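Local atomic coordinates of telomerase reverse transcriptase (Candida tropicalis MYA-3404, PDB entry 6ZD1), a protein that probably extends chromosome ends as the reverse transcriptase of telomerase, copying a template within its RNA component into telomeric DNA repeats. Residues Lys590-Phe604 with Val651-Asn664. Sequence-based numbering, arbitrary orientation.
Sequences KQFYCSNLSEFLLDF and VIIETTIEKFARVN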
ATOM      1  N   LYS A 590     -14.176  -8.970  -7.622  1.00 50.47           N
ATOM      2  CA  LYS A 590     -12.795  -9.331  -7.329  1.00 56.86           C
ATOM      3  C   LYS A 590     -11.840  -8.421  -8.088  1.00 55.23           C
ATOM      4  O   LYS A 590     -10.815  -7.995  -7.543  1.00 59.12           O
ATOM      5  CB  LYS A 590     -12.547 -10.801  -7.671  1.00 54.35           C
ATOM      6  CG  LYS A 590     -11.379 -11.433  -6.925  1.00 66.87           C
ATOM      7  CD  LYS A 590     -10.073 -11.095  -7.592  1.00 58.55           C
ATOM      8  CE  LYS A 590      -8.879 -11.441  -6.738  1.00 70.74           C
ATOM      9  NZ  LYS A 590      -7.632 -10.974  -7.444  1.00 46.19           N
ATOM     10  N   GLN A 591     -12.178  -8.087  -9.338  1.00 51.16           N
ATOM     11  CA  GLN A 591     -11.411  -7.086 -10.071  1.00 51.58           C
ATOM     12  C   GLN A 591     -11.442  -5.739  -9.363  1.00 54.45           C
ATOM     13  O   GLN A 591     -10.401  -5.091  -9.203  1.00 63.03           O
ATOM     14  CB  GLN A 591     -11.951  -6.948 -11.492  1.00 48.38           C
ATOM     15  CG  GLN A 591     -11.495  -8.048 -12.409  1.00 68.00           C
ATOM     16  CD  GLN A 591      -9.986  -8.139 -12.461  1.00 76.03           C
ATOM     17  OE1 GLN A 591      -9.309  -7.207 -12.906  1.00 77.63           O
ATOM     18  NE2 GLN A 591      -9.443  -9.254 -11.984  1.00 65.11           N
ATOM     19  N   PHE A 592     -12.625  -5.312  -8.909  1.00 54.56           N
ATOM     20  CA  PHE A 592     -12.740  -4.026  -8.229  1.00 54.34           C
ATOM     21  C   PHE A 592     -11.899  -3.994  -6.961  1.00 60.57           C
ATOM     22  O   PHE A 592     -11.221  -2.997  -6.681  1.00 66.89           O
ATOM     23  CB  PHE A 592     -14.206  -3.735  -7.907  1.00 58.38           C
ATOM     24  CG  PHE A 592     -14.407  -2.561  -6.987  1.00 67.05           C
ATOM     25  CD1 PHE A 592     -14.421  -1.269  -7.487  1.00 72.32           C
ATOM     26  CD2 PHE A 592     -14.589  -2.750  -5.626  1.00 62.80           C
ATOM     27  CE1 PHE A 592     -14.607  -0.186  -6.646  1.00 80.86           C
ATOM     28  CE2 PHE A 592     -14.772  -1.670  -4.780  1.00 77.32           C
ATOM     29  CZ  PHE A 592     -14.781  -0.386  -5.291  1.00 79.44           C
ATOM     30  N   TYR A 593     -11.914  -5.085  -6.192  1.00 51.95           N
ATOM     31  CA  TYR A 593     -11.198  -5.107  -4.920  1.00 49.57           C
ATOM     32  C   TYR A 593      -9.696  -4.980  -5.133  1.00 60.10           C
ATOM     33  O   TYR A 593      -9.037  -4.142  -4.506  1.00 63.05           O
ATOM     34  CB  TYR A 593     -11.527  -6.392  -4.162  1.00 47.49           C
ATOM     35  CG  TYR A 593     -11.002  -6.426  -2.748  1.00 52.84           C
ATOM     36  CD1 TYR A 593     -11.763  -5.932  -1.700  1.00 51.85           C
ATOM     37  CD2 TYR A 593      -9.753  -6.963  -2.456  1.00 45.49           C
ATOM     38  CE1 TYR A 593     -11.295  -5.955  -0.406  1.00 52.25           C
ATOM     39  CE2 TYR A 593      -9.275  -6.991  -1.154  1.00 43.02           C
ATOM     40  CZ  TYR A 593     -10.054  -6.485  -0.134  1.00 50.06           C
ATOM     41  OH  TYR A 593      -9.603  -6.506   1.166  1.00 56.84           O
ATOM     42  N   CYS A 594      -9.137  -5.794  -6.031  1.00 55.18           N
ATOM     43  CA  CYS A 594      -7.702  -5.713  -6.295  1.00 59.89           C
ATOM     44  C   CYS A 594      -7.320  -4.386  -6.927  1.00 61.92           C
ATOM     45  O   CYS A 594      -6.210  -3.894  -6.706  1.00 58.40           O
ATOM     46  CB  CYS A 594      -7.254  -6.867  -7.191  1.00 60.15           C
ATOM     47  SG  CYS A 594      -7.478  -8.487  -6.451  1.00 66.06           S
ATOM     48  N   SER A 595      -8.221  -3.790  -7.712  1.00 71.07           N
ATOM     49  CA  SER A 595      -7.892  -2.526  -8.359  1.00 63.68           C
ATOM     50  C   SER A 595      -7.757  -1.398  -7.346  1.00 69.85           C
ATOM     51  O   SER A 595      -6.985  -0.459  -7.569  1.00 73.67           O
ATOM     52  CB  SER A 595      -8.954  -2.173  -9.401  1.00 66.67           C
ATOM     53  OG  SER A 595      -8.661  -0.934 -10.028  1.00 98.04           O
ATOM     54  N   ASN A 596      -8.478  -1.475  -6.227  1.00 62.13           N
ATOM     55  CA  ASN A 596      -8.423  -0.427  -5.219  1.00 59.71           C
ATOM     56  C   ASN A 596      -7.541  -0.782  -4.033  1.00 58.08           C
ATOM     57  O   ASN A 596      -7.313   0.077  -3.177  1.00 73.02           O
ATOM     58  CB  ASN A 596      -9.838  -0.099  -4.722  1.00 57.30           C
ATOM     59  CG  ASN A 596     -10.707   0.501  -5.805  1.00 64.06           C
ATOM     60  OD1 ASN A 596     -10.704   1.713  -6.022  1.00 79.49           O
ATOM     61  ND2 ASN A 596     -11.450  -0.347  -6.503  1.00 69.47           N
ATOM     62  N   LEU A 597      -7.025  -2.010  -3.967  1.00 57.62           N
ATOM     63  CA  LEU A 597      -6.198  -2.441  -2.840  1.00 58.34           C
ATOM     64  C   LEU A 597      -4.737  -2.157  -3.174  1.00 66.06           C
ATOM     65  O   LEU A 597      -3.958  -3.044  -3.524  1.00 65.44           O
ATOM     66  CB  LEU A 597      -6.434  -3.913  -2.531  1.00 59.54           C
ATOM     67  CG  LEU A 597      -5.734  -4.440  -1.277  1.00 67.49           C
ATOM     68  CD1 LEU A 597      -6.405  -3.904  -0.017  1.00 59.42           C
ATOM     69  CD2 LEU A 597      -5.690  -5.963  -1.276  1.00 61.52           C
ATOM     70  N   SER A 598      -4.366  -0.887  -3.055  1.00 63.54           N
ATOM     71  CA  SER A 598      -3.028  -0.450  -3.412  1.00 68.90           C
ATOM     72  C   SER A 598      -2.026  -0.772  -2.305  1.00 71.48           C
ATOM     73  O   SER A 598      -2.382  -0.971  -1.141  1.00 68.00           O
ATOM     74  CB  SER A 598      -3.024   1.044  -3.710  1.00 86.16           C
ATOM     75  OG  SER A 598      -3.998   1.373  -4.684  1.00 89.53           O
ATOM     76  N   GLU A 599      -0.747  -0.807  -2.690  1.00 63.13           N
ATOM     77  CA  GLU A 599       0.301  -1.204  -1.755  1.00 73.83           C
ATOM     78  C   GLU A 599       0.478  -0.198  -0.623  1.00 73.69           C
ATOM     79  O   GLU A 599       0.750  -0.598   0.515  1.00 72.61           O
ATOM     80  CB  GLU A 599       1.629  -1.381  -2.498  1.00 72.29           C
ATOM     81  CG  GLU A 599       1.653  -2.538  -3.485  1.00 82.78           C
ATOM     82  CD  GLU A 599       2.976  -2.655  -4.228  1.00102.26           C
ATOM     83  OE1 GLU A 599       3.912  -1.886  -3.916  1.00 92.69           O
ATOM     84  OE2 GLU A 599       3.079  -3.519  -5.127  1.00 96.12           O
ATOM     85  N   PHE A 600       0.298   1.096  -0.896  1.00 72.74           N
ATOM     86  CA  PHE A 600       0.580   2.107   0.118  1.00 77.26           C
ATOM     87  C   PHE A 600      -0.399   2.048   1.282  1.00 83.26           C
ATOM     88  O   PHE A 600      -0.078   2.543   2.368  1.00 87.22           O
ATOM     89  CB  PHE A 600       0.562   3.509  -0.496  1.00 75.68           C
ATOM     90  CG  PHE A 600      -0.649   3.780  -1.323  1.00 90.15           C
ATOM     91  CD1 PHE A 600      -1.891   3.925  -0.730  1.00106.44           C
ATOM     92  CD2 PHE A 600      -0.553   3.883  -2.695  1.00100.11           C
ATOM     93  CE1 PHE A 600      -3.009   4.155  -1.485  1.00104.11           C
ATOM     94  CE2 PHE A 600      -1.672   4.122  -3.454  1.00109.12           C
ATOM     95  CZ  PHE A 600      -2.900   4.242  -2.839  1.00102.44           C
ATOM     96  N   LEU A 601      -1.586   1.478   1.081  1.00 71.61           N
ATOM     97  CA  LEU A 601      -2.553   1.355   2.159  1.00 68.86           C
ATOM     98  C   LEU A 601      -2.370   0.078   2.958  1.00 73.31           C
ATOM     99  O   LEU A 601      -3.122  -0.159   3.909  1.00 89.25           O
ATOM    100  CB  LEU A 601      -3.975   1.434   1.604  1.00 69.88           C
ATOM    101  CG  LEU A 601      -4.391   2.883   1.338  1.00 88.64           C
ATOM    102  CD1 LEU A 601      -5.880   3.006   1.080  1.00 94.91           C
ATOM    103  CD2 LEU A 601      -3.945   3.811   2.475  1.00109.28           C
ATOM    104  N   LEU A 602      -1.386  -0.739   2.598  1.00 64.93           N
ATOM    105  CA  LEU A 602      -0.929  -1.832   3.436  1.00 63.41           C
ATOM    106  C   LEU A 602       0.467  -1.574   3.976  1.00 77.94           C
ATOM    107  O   LEU A 602       1.012  -2.422   4.690  1.00 76.53           O
ATOM    108  CB  LEU A 602      -0.961  -3.146   2.645  1.00 67.22           C
ATOM    109  CG  LEU A 602      -2.271  -3.400   1.898  1.00 67.63           C
ATOM    110  CD1 LEU A 602      -2.185  -4.674   1.076  1.00 75.87           C
ATOM    111  CD2 LEU A 602      -3.433  -3.466   2.874  1.00 57.63           C
ATOM    112  N   ASP A 603       1.045  -0.412   3.669  1.00 80.82           N
ATOM    113  CA  ASP A 603       2.410  -0.067   4.055  1.00 90.65           C
ATOM    114  C   ASP A 603       2.437   0.278   5.541  1.00 91.38           C
ATOM    115  O   ASP A 603       1.856   1.283   5.966  1.00 86.60           O
ATOM    116  CB  ASP A 603       2.916   1.086   3.186  1.00 85.22           C
ATOM    117  CG  ASP A 603       4.365   1.469   3.476  1.00 77.46           C
ATOM    118  OD1 ASP A 603       4.641   2.029   4.556  1.00 93.19           O
ATOM    119  OD2 ASP A 603       5.231   1.221   2.612  1.00 92.75           O
ATOM    120  N   PHE A 604       3.106  -0.565   6.331  1.00 93.28           N
ATOM    121  CA  PHE A 604       3.266  -0.352   7.763  1.00 88.00           C
ATOM    122  C   PHE A 604       4.419   0.589   8.089  1.00 92.14           C
ATOM    123  O   PHE A 604       4.558   0.998   9.246  1.00 79.96           O
ATOM    124  CB  PHE A 604       3.476  -1.700   8.463  1.00 90.16           C
ATOM    125  CG  PHE A 604       3.019  -1.726   9.895  1.00 98.30           C
ATOM    126  CD1 PHE A 604       3.282  -2.829  10.695  1.00 98.04           C
ATOM    127  CD2 PHE A 604       2.318  -0.661  10.439  1.00 95.55           C
ATOM    128  CE1 PHE A 604       2.867  -2.861  12.014  1.00 97.17           C
ATOM    129  CE2 PHE A 604       1.898  -0.689  11.757  1.00104.99           C
ATOM    130  CZ  PHE A 604       2.175  -1.790  12.546  1.00104.09           C
ATOM    131  N   VAL A 651     -10.817 -16.100  -1.536  1.00 49.30           N
ATOM    132  CA  VAL A 651      -9.926 -15.396  -2.457  1.00 56.02           C
ATOM    133  C   VAL A 651      -9.704 -13.955  -1.998  1.00 59.60           C
ATOM    134  O   VAL A 651      -8.574 -13.452  -2.017  1.00 58.89           O
ATOM    135  CB  VAL A 651     -10.478 -15.461  -3.892  1.00 56.77           C
ATOM    136  CG1 VAL A 651      -9.728 -14.497  -4.786  1.00 68.40           C
ATOM    137  CG2 VAL A 651     -10.371 -16.883  -4.443  1.00 44.72           C
ATOM    138  N   ILE A 652     -10.772 -13.273  -1.567  1.00 46.25           N
ATOM    139  CA  ILE A 652     -10.652 -11.878  -1.140  1.00 53.74           C
ATOM    140  C   ILE A 652      -9.775 -11.763   0.102  1.00 55.46           C
ATOM    141  O   ILE A 652      -8.952 -10.845   0.214  1.00 44.73           O
ATOM    142  CB  ILE A 652     -12.046 -11.265  -0.901  1.00 52.69           C
ATOM    143  CG1 ILE A 652     -12.721 -10.920  -2.231  1.00 45.32           C
ATOM    144  CG2 ILE A 652     -11.952 -10.031  -0.011  1.00 45.71           C
ATOM    145  CD1 ILE A 652     -11.913  -9.984  -3.103  1.00 51.09           C
ATOM    146  N   ILE A 653      -9.960 -12.664   1.068  1.00 57.50           N
ATOM    147  CA  ILE A 653      -9.170 -12.611   2.297  1.00 48.57           C
ATOM    148  C   ILE A 653      -7.714 -12.983   2.024  1.00 58.53           C
ATOM    149  O   ILE A 653      -6.789 -12.343   2.541  1.00 59.03           O
ATOM    150  CB  ILE A 653      -9.799 -13.519   3.367  1.00 47.99           C
ATOM    151  CG1 ILE A 653     -11.175 -12.986   3.764  1.00 52.38           C
ATOM    152  CG2 ILE A 653      -8.901 -13.616   4.588  1.00 41.63           C
ATOM    153  CD1 ILE A 653     -11.865 -13.815   4.818  1.00 43.72           C
ATOM    154  N   GLU A 654      -7.491 -14.026   1.219  1.00 61.27           N
ATOM    155  CA  GLU A 654      -6.131 -14.456   0.905  1.00 59.50           C
ATOM    156  C   GLU A 654      -5.347 -13.364   0.188  1.00 62.46           C
ATOM    157  O   GLU A 654      -4.164 -13.149   0.477  1.00 62.27           O
ATOM    158  CB  GLU A 654      -6.166 -15.725   0.052  1.00 73.39           C
ATOM    159  CG  GLU A 654      -5.804 -17.004   0.792  1.00 88.03           C
ATOM    160  CD  GLU A 654      -4.305 -17.230   0.876  1.00 94.83           C
ATOM    161  OE1 GLU A 654      -3.540 -16.352   0.425  1.00 96.31           O
ATOM    162  OE2 GLU A 654      -3.892 -18.292   1.391  1.00102.68           O
ATOM    163  N   THR A 655      -5.975 -12.683  -0.773  1.00 56.40           N
ATOM    164  CA  THR A 655      -5.263 -11.640  -1.506  1.00 53.01           C
ATOM    165  C   THR A 655      -4.851 -10.503  -0.581  1.00 59.94           C
ATOM    166  O   THR A 655      -3.731  -9.987  -0.677  1.00 61.20           O
ATOM    167  CB  THR A 655      -6.122 -11.114  -2.654  1.00 58.67           C
ATOM    168  OG1 THR A 655      -6.584 -12.212  -3.452  1.00 71.96           O
ATOM    169  CG2 THR A 655      -5.305 -10.178  -3.528  1.00 46.10           C
ATOM    170  N   THR A 656      -5.737 -10.110   0.337  1.00 50.62           N
ATOM    171  CA  THR A 656      -5.416  -9.022   1.253  1.00 52.39           C
ATOM    172  C   THR A 656      -4.251  -9.400   2.157  1.00 53.56           C
ATOM    173  O   THR A 656      -3.285  -8.641   2.292  1.00 53.11           O
ATOM    174  CB  THR A 656      -6.649  -8.666   2.086  1.00 63.84           C
ATOM    175  OG1 THR A 656      -7.734  -8.311   1.218  1.00 51.09           O
ATOM    176  CG2 THR A 656      -6.350  -7.503   3.028  1.00 56.95           C
ATOM    177  N   ILE A 657      -4.303 -10.594   2.752  1.00 55.38           N
ATOM    178  CA  ILE A 657      -3.237 -11.009   3.655  1.00 53.37           C
ATOM    179  C   ILE A 657      -1.927 -11.157   2.895  1.00 60.04           C
ATOM    180  O   ILE A 657      -0.867 -10.732   3.369  1.00 49.95           O
ATOM    181  CB  ILE A 657      -3.625 -12.306   4.385  1.00 62.85           C
ATOM    182  CG1 ILE A 657      -4.864 -12.080   5.254  1.00 59.15           C
ATOM    183  CG2 ILE A 657      -2.480 -12.784   5.257  1.00 52.00           C
ATOM    184  CD1 ILE A 657      -4.662 -11.039   6.334  1.00 55.45           C
ATOM    185  N   GLU A 658      -1.985 -11.728   1.688  1.00 57.12           N
ATOM    186  CA  GLU A 658      -0.776 -11.929   0.896  1.00 55.58           C
ATOM    187  C   GLU A 658      -0.149 -10.598   0.504  1.00 64.19           C
ATOM    188  O   GLU A 658       1.064 -10.403   0.657  1.00 64.88           O
ATOM    189  CB  GLU A 658      -1.112 -12.754  -0.350  1.00 58.88           C
ATOM    190  CG  GLU A 658       0.013 -13.628  -0.894  1.00 68.55           C
ATOM    191  CD  GLU A 658       0.894 -12.909  -1.900  1.00 98.14           C
ATOM    192  OE1 GLU A 658       1.902 -13.503  -2.344  1.00105.50           O
ATOM    193  OE2 GLU A 658       0.579 -11.752  -2.251  1.00 96.80           O
ATOM    194  N   LYS A 659      -0.961  -9.652   0.028  1.00 54.88           N
ATOM    195  CA  LYS A 659      -0.404  -8.366  -0.377  1.00 62.06           C
ATOM    196  C   LYS A 659       0.095  -7.570   0.824  1.00 67.84           C
ATOM    197  O   LYS A 659       1.080  -6.835   0.707  1.00 67.66           O
ATOM    198  CB  LYS A 659      -1.439  -7.566  -1.168  1.00 63.90           C
ATOM    199  CG  LYS A 659      -0.855  -6.383  -1.922  1.00 67.49           C
ATOM    200  CD  LYS A 659      -1.819  -5.847  -2.968  1.00 68.87           C
ATOM    201  CE  LYS A 659      -1.193  -4.692  -3.734  1.00 74.00           C
ATOM    202  NZ  LYS A 659      -2.043  -4.232  -4.868  1.00 85.20           N
ATOM    203  N   PHE A 660      -0.545  -7.725   1.989  1.00 58.88           N
ATOM    204  CA  PHE A 660      -0.059  -7.050   3.191  1.00 55.80           C
ATOM    205  C   PHE A 660       1.303  -7.587   3.613  1.00 70.54           C
ATOM    206  O   PHE A 660       2.186  -6.817   4.009  1.00 73.19           O
ATOM    207  CB  PHE A 660      -1.060  -7.206   4.337  1.00 51.35           C
ATOM    208  CG  PHE A 660      -0.566  -6.662   5.649  1.00 53.25           C
ATOM    209  CD1 PHE A 660       0.054  -7.490   6.574  1.00 63.12           C
ATOM    210  CD2 PHE A 660      -0.715  -5.319   5.956  1.00 69.27           C
ATOM    211  CE1 PHE A 660       0.515  -6.984   7.783  1.00 65.86           C
ATOM    212  CE2 PHE A 660      -0.260  -4.808   7.164  1.00 64.01           C
ATOM    213  CZ  PHE A 660       0.357  -5.642   8.077  1.00 57.89           C
ATOM    214  N   ALA A 661       1.484  -8.909   3.563  1.00 62.83           N
ATOM    215  CA  ALA A 661       2.786  -9.487   3.880  1.00 65.68           C
ATOM    216  C   ALA A 661       3.816  -9.137   2.813  1.00 76.99           C
ATOM    217  O   ALA A 661       4.992  -8.915   3.125  1.00 86.95           O
ATOM    218  CB  ALA A 661       2.662 -11.000   4.040  1.00 66.37           C
ATOM    219  N   ARG A 662       3.392  -9.087   1.548  1.00 74.32           N
ATOM    220  CA  ARG A 662       4.299  -8.700   0.470  1.00 75.84           C
ATOM    221  C   ARG A 662       4.835  -7.290   0.684  1.00 84.36           C
ATOM    222  O   ARG A 662       6.046  -7.052   0.597  1.00 90.95           O
ATOM    223  CB  ARG A 662       3.575  -8.801  -0.876  1.00 89.23           C
ATOM    224  CG  ARG A 662       4.208  -9.738  -1.898  1.00 88.41           C
ATOM    225  CD  ARG A 662       3.256  -9.955  -3.067  1.00 90.91           C
ATOM    226  NE  ARG A 662       2.822  -8.688  -3.651  1.00 94.03           N
ATOM    227  CZ  ARG A 662       1.658  -8.503  -4.271  1.00107.14           C
ATOM    228  NH1 ARG A 662       0.791  -9.502  -4.385  1.00 94.13           N
ATOM    229  NH2 ARG A 662       1.356  -7.311  -4.770  1.00 96.80           N
ATOM    230  N   VAL A 663       3.942  -6.340   0.971  1.00 73.55           N
ATOM    231  CA  VAL A 663       4.349  -4.943   1.080  1.00 83.20           C
ATOM    232  C   VAL A 663       5.294  -4.747   2.261  1.00 79.23           C
ATOM    233  O   VAL A 663       6.402  -4.219   2.107  1.00 82.19           O
ATOM    234  CB  VAL A 663       3.112  -4.034   1.180  1.00 81.76           C
ATOM    235  CG1 VAL A 663       3.518  -2.626   1.581  1.00 81.43           C
ATOM    236  CG2 VAL A 663       2.379  -4.013  -0.149  1.00 82.36           C
ATOM    237  N   ASN A 664       4.882  -5.173   3.451  1.00 82.98           N
ATOM    238  CA  ASN A 664       5.675  -4.924   4.647  1.00 79.96           C
ATOM    239  C   ASN A 664       6.758  -5.964   4.889  1.00 86.49           C
ATOM    240  O   ASN A 664       7.640  -5.730   5.721  1.00 99.71           O
ATOM    241  CB  ASN A 664       4.758  -4.847   5.865  1.00 68.32           C
ATOM    242  CG  ASN A 664       3.591  -3.925   5.635  1.00 80.98           C
ATOM    243  OD1 ASN A 664       3.759  -2.712   5.532  1.00 86.38           O
ATOM    244  ND2 ASN A 664       2.399  -4.494   5.533  1.00 75.39           N
TER
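Tyr-593 lays its ring against Ile-652 and sets its hydroxyl on Thr-656. Ile-652 CG2 stands 4.1 Å from the Tyr-593 ring centroid and 13° off the ring normal, a CH-pi contact, while Ile-652 CD1 touches Tyr-593 CB and CG. At the ring edge, Tyr-593 OH and Thr-656 OG1 share a hydrogen bond of 2.6 Å. Just past the end of helix 582-596, Leu-597 O accepts from Lys-659 NZ (2.6 Å), in the carbonyl plane. The lysine chain runs anti from the backbone N (chi1 -166°) and stays extended, which carries the ammonium to this carbonyl and to a salt bridge with Glu-122. Leu-602 drops CD1 onto the backbone of helix 642-664, 3.6 Å from Phe-660 N. At that helix's last turn, Asn-664 ND2 donates to Leu-602 O (2.6 Å); the bond from Phe-604 N to Asn-664 OD1 is doubtful in its modelled length. Val-663 fits alongside, CG2 lying 3.6 Å from Glu-599 CB.

In the second shell, Ile-619 and Thr-623 of helix 609-637 also touch Tyr-593, and Val-670 packs on Phe-660. Helices 582-596 and 642-664 run nearly parallel here (14° between segment axes), joined by a largely helical connection, consistent with the helical thumb (C-terminal extension) of telomerase reverse transcriptases. Lys-659 and Asn-664 thus supply donors to Leu-597 O and Leu-602 O, fastening the chain that leaves helix 582-596 to its neighbour in a buried contact.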